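Side-chain contacts in HcgB (Methanococcus maripaludis, PDB 5D5P), which probably acts as a guanylyltransferase that joins a pyridinol precursor to a GMP moiety during biosynthesis of the [Fe]-hydrogenase cofactor: residues K49-V52 against V53-I57; H134-I138 against D139-E143; T6-S9 against A10-S14. One frame throughout, in Å; residues are numbered along the deposited sequence. Where two conformers were deposited one is given.

Contact 1. Residues K49-V52 against V53-I57; sequences KFKV and VSDII
Lys-51 reaches along the outer side of helix 47-57 to Asp-55, one turn further on, and closes an i to i+4 salt bridge in which NZ lies 2.8 Å from OD2. The carboxylate oxygen receives the ammonium on its syn lone pair, the side facing its own OD1. The lysine chain leaves with CG anti to the backbone N, runs extended as far as CE and bends only at the last torsion (chi4 42°), which turns NZ back toward the acid. Its methylenes therefore arch over OD2, and CG itself comes within 3.5 Å of it.

One residue back, the ring of Phe-50 makes the second i to i+4 contact. CB of Ser-54 sits over one face, 4.2 Å from the ring centroid and 14° off the normal, a CH-pi contact that falls toward the rim near CZ. Beneath both pairs the backbone sets the spacing: Ser-54 N gives a 2.8 Å hydrogen bond to Phe-50 O, and Asp-55 N one of 2.9 Å to Lys-51 O. A third such bond, one residue earlier, joins Val-53 N to Lys-49 O.

Further out, Phe-50 and Val-53 pack on Val-42 of strand 39-43, while Ile-56 meets Leu-146 and Leu-150 of helix 138-151. The helix thus illustrates the amphipathic connection of a beta-alpha-beta unit, between strands 39-43 and 64-67. Its chemistry is divided accordingly: apolar groups face the protein, and the charged pair stays at the exposed side, where solvent probably screens much of its attraction.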
# COMPACT_ATOMS: atom_id res chain seq x y z
N LYS A 49 8.73 -8.41 -16.75
CA LYS A 49 8.70 -7.96 -15.35
C LYS A 49 9.51 -8.91 -14.48
O LYS A 49 10.24 -8.46 -13.57
CB LYS A 49 7.27 -7.87 -14.83
CG LYS A 49 6.45 -6.80 -15.56
CD LYS A 49 5.08 -6.57 -14.91
CE LYS A 49 4.19 -5.78 -15.87
NZ LYS A 49 2.85 -6.39 -16.08
N PHE A 50 9.40 -10.22 -14.72
CA PHE A 50 10.16 -11.18 -13.93
C PHE A 50 11.66 -10.92 -14.01
O PHE A 50 12.38 -10.97 -13.01
CB PHE A 50 9.89 -12.62 -14.38
CG PHE A 50 10.71 -13.64 -13.66
CD1 PHE A 50 10.51 -13.88 -12.31
CD2 PHE A 50 11.70 -14.33 -14.32
CE1 PHE A 50 11.26 -14.81 -11.65
CE2 PHE A 50 12.47 -15.27 -13.65
CZ PHE A 50 12.24 -15.50 -12.31
N LYS A 51 12.13 -10.62 -15.21
CA LYS A 51 13.56 -10.35 -15.37
C LYS A 51 13.98 -9.11 -14.57
O LYS A 51 15.04 -9.10 -13.93
CB LYS A 51 13.92 -10.18 -16.83
CG LYS A 51 15.42 -9.85 -17.04
CD LYS A 51 15.81 -9.63 -18.49
CE LYS A 51 17.28 -9.21 -18.60
NZ LYS A 51 18.18 -9.98 -17.68
N VAL A 52 13.17 -8.05 -14.65
CA VAL A 52 13.49 -6.84 -13.89
C VAL A 52 13.62 -7.18 -12.40
O VAL A 52 14.57 -6.78 -11.76
CB VAL A 52 12.41 -5.73 -14.07
CG1 VAL A 52 12.64 -4.57 -13.10
CG2 VAL A 52 12.40 -5.24 -15.50
N VAL A 53 12.67 -7.94 -11.85
CA VAL A 53 12.68 -8.24 -10.42
C VAL A 53 13.83 -9.17 -10.07
O VAL A 53 14.56 -8.93 -9.13
CB VAL A 53 11.34 -8.86 -9.97
CG1 VAL A 53 11.41 -9.36 -8.54
CG2 VAL A 53 10.21 -7.82 -10.11
N SER A 54 13.99 -10.22 -10.87
CA SER A 54 14.98 -11.24 -10.60
C SER A 54 16.39 -10.65 -10.62
O SER A 54 17.23 -10.99 -9.77
CB SER A 54 14.85 -12.38 -11.62
OG SER A 54 15.83 -13.38 -11.40
N ASP A 55 16.67 -9.77 -11.57
CA ASP A 55 18.00 -9.19 -11.66
C ASP A 55 18.34 -8.39 -10.41
O ASP A 55 19.48 -8.40 -9.97
CB ASP A 55 18.12 -8.30 -12.90
CG ASP A 55 18.24 -9.11 -14.19
OD1 ASP A 55 18.45 -10.34 -14.10
OD2 ASP A 55 18.11 -8.52 -15.28
N ILE A 56 17.36 -7.73 -9.82
CA ILE A 56 17.63 -6.93 -8.62
C ILE A 56 17.78 -7.83 -7.40
O ILE A 56 18.71 -7.68 -6.63
CB ILE A 56 16.50 -5.90 -8.36
CG1 ILE A 56 16.59 -4.77 -9.39
CG2 ILE A 56 16.61 -5.34 -6.94
CD1 ILE A 56 15.33 -3.93 -9.45
N ILE A 57 16.83 -8.73 -7.23
CA ILE A 57 16.81 -9.59 -6.04
C ILE A 57 18.02 -10.53 -6.02
O ILE A 57 18.49 -10.92 -4.95
CB ILE A 57 15.51 -10.39 -5.98
CG1 ILE A 57 14.34 -9.42 -5.82
CG2 ILE A 57 15.53 -11.37 -4.83
CD1 ILE A 57 14.43 -8.55 -4.58

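Contact 2. Residues H134-I138 against D139-E143; sequences HKNPI and DKTVE
Asn-136 and Thr-141 bring their side chains together at a slant across the start of helix 138-151. The amide ND2 donates to Thr-141 OG1 over 3.1 Å, with the hydroxyl 21° out of the amide plane and at an N-H...O angle of 147°. Asn-136 CG stands anti to the backbone N (chi1 -154°), which carries the amide over the first turn and lays ND2 against CB of Lys-140 as well. On the other partner, OG1 lies beside its own backbone N, facing back toward the loop. A water 2.6 Å from Thr-141 OG1 adds a further polar neighbour and also gives a weak bond to Asn-136 O.

Pro-137 occupies the N-cap, and its carbonyl oxygen takes the first helical hydrogen bond, from Thr-141 N at 3.0 Å; Lys-140 N adds a weak one. On another side of the turn, Ile-138 CG1 packs against Val-142 CG2 at 4.2 Å, and Val-142 N donates to Ile-138 O within the same turn.

In the fold, this turn begins helix 138-151 after the loop that follows strand 122-128. Ile-138 and Asp-139 rest on Lys-48 of helix 47-57, while Ile-138, Thr-141 and Val-142 touch Arg-101 of strand 97-103.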
# COMPACT_ATOMS: atom_id res chain seq x y z
N HIS A 134 0.50 8.86 -15.42
CA HIS A 134 1.92 8.99 -15.72
C HIS A 134 2.38 7.92 -16.69
O HIS A 134 2.34 6.72 -16.38
CB HIS A 134 2.74 8.92 -14.43
CG HIS A 134 4.20 9.14 -14.65
ND1 HIS A 134 5.14 8.16 -14.41
CD2 HIS A 134 4.89 10.21 -15.11
CE1 HIS A 134 6.35 8.63 -14.70
NE2 HIS A 134 6.22 9.87 -15.12
N LYS A 135 2.84 8.36 -17.86
CA LYS A 135 3.34 7.49 -18.91
C LYS A 135 4.80 7.17 -18.64
O LYS A 135 5.63 8.07 -18.49
CB LYS A 135 3.26 8.17 -20.28
CG LYS A 135 1.92 8.68 -20.79
CD LYS A 135 0.79 7.68 -20.67
CE LYS A 135 -0.54 8.39 -20.37
NZ LYS A 135 -1.69 7.55 -20.83
N ASN A 136 5.13 5.88 -18.67
CA ASN A 136 6.45 5.43 -18.28
C ASN A 136 6.60 3.99 -18.72
O ASN A 136 5.65 3.20 -18.65
CB ASN A 136 6.64 5.56 -16.77
CG ASN A 136 8.08 5.71 -16.38
OD1 ASN A 136 8.84 6.40 -17.05
ND2 ASN A 136 8.47 5.01 -15.33
N PRO A 137 7.79 3.63 -19.22
CA PRO A 137 7.96 2.23 -19.63
C PRO A 137 7.73 1.31 -18.46
O PRO A 137 8.25 1.60 -17.38
CB PRO A 137 9.41 2.17 -20.09
CG PRO A 137 9.75 3.60 -20.49
CD PRO A 137 8.96 4.47 -19.54
N ILE A 138 6.98 0.24 -18.66
CA ILE A 138 6.60 -0.61 -17.53
C ILE A 138 7.84 -1.17 -16.83
O ILE A 138 7.83 -1.35 -15.62
CB ILE A 138 5.66 -1.75 -17.97
CG1 ILE A 138 5.14 -2.51 -16.76
CG2 ILE A 138 6.36 -2.66 -18.98
CD1 ILE A 138 4.35 -1.64 -15.81
N ASP A 139 8.93 -1.38 -17.57
CA ASP A 139 10.11 -1.96 -16.92
C ASP A 139 10.77 -0.97 -16.00
O ASP A 139 11.25 -1.33 -14.91
CB ASP A 139 11.16 -2.40 -17.94
CG ASP A 139 10.75 -3.59 -18.73
OD1 ASP A 139 9.76 -4.23 -18.32
OD2 ASP A 139 11.42 -3.90 -19.75
N LYS A 140 10.73 0.29 -16.39
CA LYS A 140 11.32 1.32 -15.55
C LYS A 140 10.41 1.55 -14.35
O LYS A 140 10.89 1.81 -13.25
CB LYS A 140 11.53 2.61 -16.34
CG LYS A 140 12.88 2.64 -17.07
CD LYS A 140 13.23 4.01 -17.60
CE LYS A 140 14.65 4.05 -18.13
NZ LYS A 140 15.06 5.42 -18.55
N THR A 141 9.11 1.39 -14.54
CA THR A 141 8.17 1.50 -13.42
C THR A 141 8.38 0.39 -12.37
O THR A 141 8.48 0.66 -11.18
CB THR A 141 6.72 1.49 -13.92
OG1 THR A 141 6.51 2.62 -14.79
CG2 THR A 141 5.75 1.55 -12.73
N VAL A 142 8.48 -0.86 -12.82
CA VAL A 142 8.67 -1.97 -11.88
C VAL A 142 10.03 -1.83 -11.17
O VAL A 142 10.12 -2.02 -9.96
CB VAL A 142 8.56 -3.33 -12.62
CG1 VAL A 142 8.88 -4.49 -11.69
CG2 VAL A 142 7.14 -3.48 -13.17
N GLU A 143 11.07 -1.47 -11.92
CA GLU A 143 12.40 -1.23 -11.35
C GLU A 143 12.35 -0.21 -10.21
O GLU A 143 12.83 -0.49 -9.11
CB GLU A 143 13.37 -0.76 -12.43
CG GLU A 143 14.76 -0.48 -11.90
CD GLU A 143 15.71 -0.00 -12.99
OE1 GLU A 143 15.24 0.51 -14.03
OE2 GLU A 143 16.93 -0.18 -12.82
O HOH W 1 4.02 2.82 -15.64

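Contact 3. Residues T6-S9 against A10-S14; sequences TIKS and AYEES
Ile-7 lays its CG2 methyl over the ring of Tyr-11, one turn later in helix 3-15. The methyl carbon stands 3.7 Å from the ring centroid and 13° off the normal, a well-centred CH-pi contact, with CZ its nearest ring atom at 3.6 Å. The two side chains run side by side in the same direction. Each first torsion contributes: CG2 of Ile-7 stands opposite the backbone N, whereas Tyr-11 swings CG beside its own N (chi1 -80°), folding the ring back along the helix toward the preceding turn. The carbonyl oxygen of Ile-7 lies over the same face as the methyl, toward the CG-CD1 side, with Tyr-11 CD1 3.4 Å from Ile-7 O, the oxygen that accepts the hydrogen bond from Tyr-11 N.

Around the helix from this pair, Lys-8 and Glu-12 repeat the same spacing with charge. Lys-8 NZ is 2.9 Å from Glu-12 OE2 in a salt bridge, received on the syn lone pair of the carboxylate oxygen. The lysine chain is extended up to its final bend (chi4 -72°), and its CG lies 3.3 Å from the same OE2, so the carboxylate rests against the aliphatic part as well as the ammonium. Glu-12, extended beyond CG, runs back beside Lys-8 O, the acceptor of its own backbone N-H. Glu-13, by contrast, sends OE1 forward to a hydrogen bond with Asn-16.

The helix lies at the N-terminal end of the chain and meets helix 24-35 through Thr-6, on Glu-26 and Ala-29, and through Ala-10, also on Glu-26. Its other neighbours belong partly to the second subunit: Ile-7 and Ala-10 pack on Pro-107 and Tyr-11 on Asp-76 of that copy, where Asn-73 also donates a hydrogen bond to Ser-14 O.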
# COMPACT_ATOMS: atom_id res chain seq x y z
N THR A 6 10.36 -9.74 16.75
CA THR A 6 10.16 -8.30 16.70
C THR A 6 8.67 -8.02 16.74
O THR A 6 8.24 -7.06 17.39
CB THR A 6 10.81 -7.64 15.46
OG1 THR A 6 10.20 -8.13 14.26
CG2 THR A 6 12.32 -7.90 15.45
N ILE A 7 7.87 -8.87 16.09
CA ILE A 7 6.43 -8.70 16.11
C ILE A 7 5.86 -8.92 17.51
O ILE A 7 5.08 -8.11 17.99
CB ILE A 7 5.73 -9.65 15.11
CG1 ILE A 7 6.08 -9.22 13.69
CG2 ILE A 7 4.26 -9.66 15.35
CD1 ILE A 7 5.64 -10.21 12.62
N LYS A 8 6.26 -10.00 18.17
CA LYS A 8 5.76 -10.29 19.50
C LYS A 8 6.10 -9.12 20.44
O LYS A 8 5.25 -8.63 21.17
CB LYS A 8 6.34 -11.61 20.01
CG LYS A 8 5.78 -12.13 21.33
CD LYS A 8 6.47 -13.43 21.70
CE LYS A 8 5.97 -14.02 23.03
NZ LYS A 8 6.43 -13.27 24.24
N SER A 9 7.33 -8.62 20.38
CA SER A 9 7.73 -7.53 21.27
C SER A 9 6.97 -6.24 20.96
O SER A 9 6.58 -5.51 21.88
CB SER A 9 9.23 -7.27 21.18
OG SER A 9 9.56 -6.15 21.98
N ALA A 10 6.75 -5.95 19.68
CA ALA A 10 6.04 -4.75 19.30
C ALA A 10 4.58 -4.84 19.72
O ALA A 10 3.98 -3.84 20.11
CB ALA A 10 6.13 -4.52 17.80
N TYR A 11 3.99 -6.03 19.59
CA TYR A 11 2.59 -6.20 19.95
C TYR A 11 2.39 -5.94 21.44
O TYR A 11 1.45 -5.26 21.85
CB TYR A 11 2.09 -7.60 19.59
CG TYR A 11 1.74 -7.74 18.11
CD1 TYR A 11 2.07 -6.74 17.21
CD2 TYR A 11 1.05 -8.85 17.65
CE1 TYR A 11 1.75 -6.85 15.85
CE2 TYR A 11 0.71 -8.98 16.30
CZ TYR A 11 1.05 -7.99 15.41
OH TYR A 11 0.71 -8.12 14.08
N GLU A 12 3.31 -6.47 22.23
CA GLU A 12 3.24 -6.32 23.67
C GLU A 12 3.37 -4.86 24.11
O GLU A 12 2.71 -4.42 25.06
CB GLU A 12 4.31 -7.19 24.32
CG GLU A 12 3.96 -8.66 24.32
CD GLU A 12 5.17 -9.56 24.48
OE1 GLU A 12 6.25 -9.05 24.85
OE2 GLU A 12 5.05 -10.77 24.25
N GLU A 13 4.22 -4.12 23.42
CA GLU A 13 4.40 -2.71 23.74
C GLU A 13 3.28 -1.78 23.22
O GLU A 13 3.03 -0.75 23.85
CB GLU A 13 5.79 -2.24 23.28
CG GLU A 13 6.90 -3.08 23.91
CD GLU A 13 6.86 -3.03 25.45
OE1 GLU A 13 7.05 -1.94 26.03
OE2 GLU A 13 6.62 -4.09 26.08
N SER A 14 2.63 -2.09 22.09
CA SER A 14 1.54 -1.21 21.62
C SER A 14 0.39 -1.17 22.62
O SER A 14 -0.24 -0.14 22.83
CB SER A 14 0.97 -1.66 20.25
OG SER A 14 1.79 -1.29 19.14

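Contacts 1 and 2 adjoin in space, with centres 13 Å apart, although much of the chain separates them. Helix 47-57 and the start of helix 138-151 meet there through apolar packing: Lys-49 CE lies 3.5 Å from Ile-138 CG1, and Val-53 CG2 3.9 Å from Val-142 CG1. Contact 3 stands apart, its centre about 33 Å from that of contact 1 and 37 Å from that of contact 2, on the opposite side of the chain's centre. Similar i to i+4 pairings thus serve different settings, contact 1 within the beta-alpha-beta framework and contact 3 beside the dimer partner, whereas in contact 2 an i to i+5 side-chain bond joins the loop to the first turn of a helix.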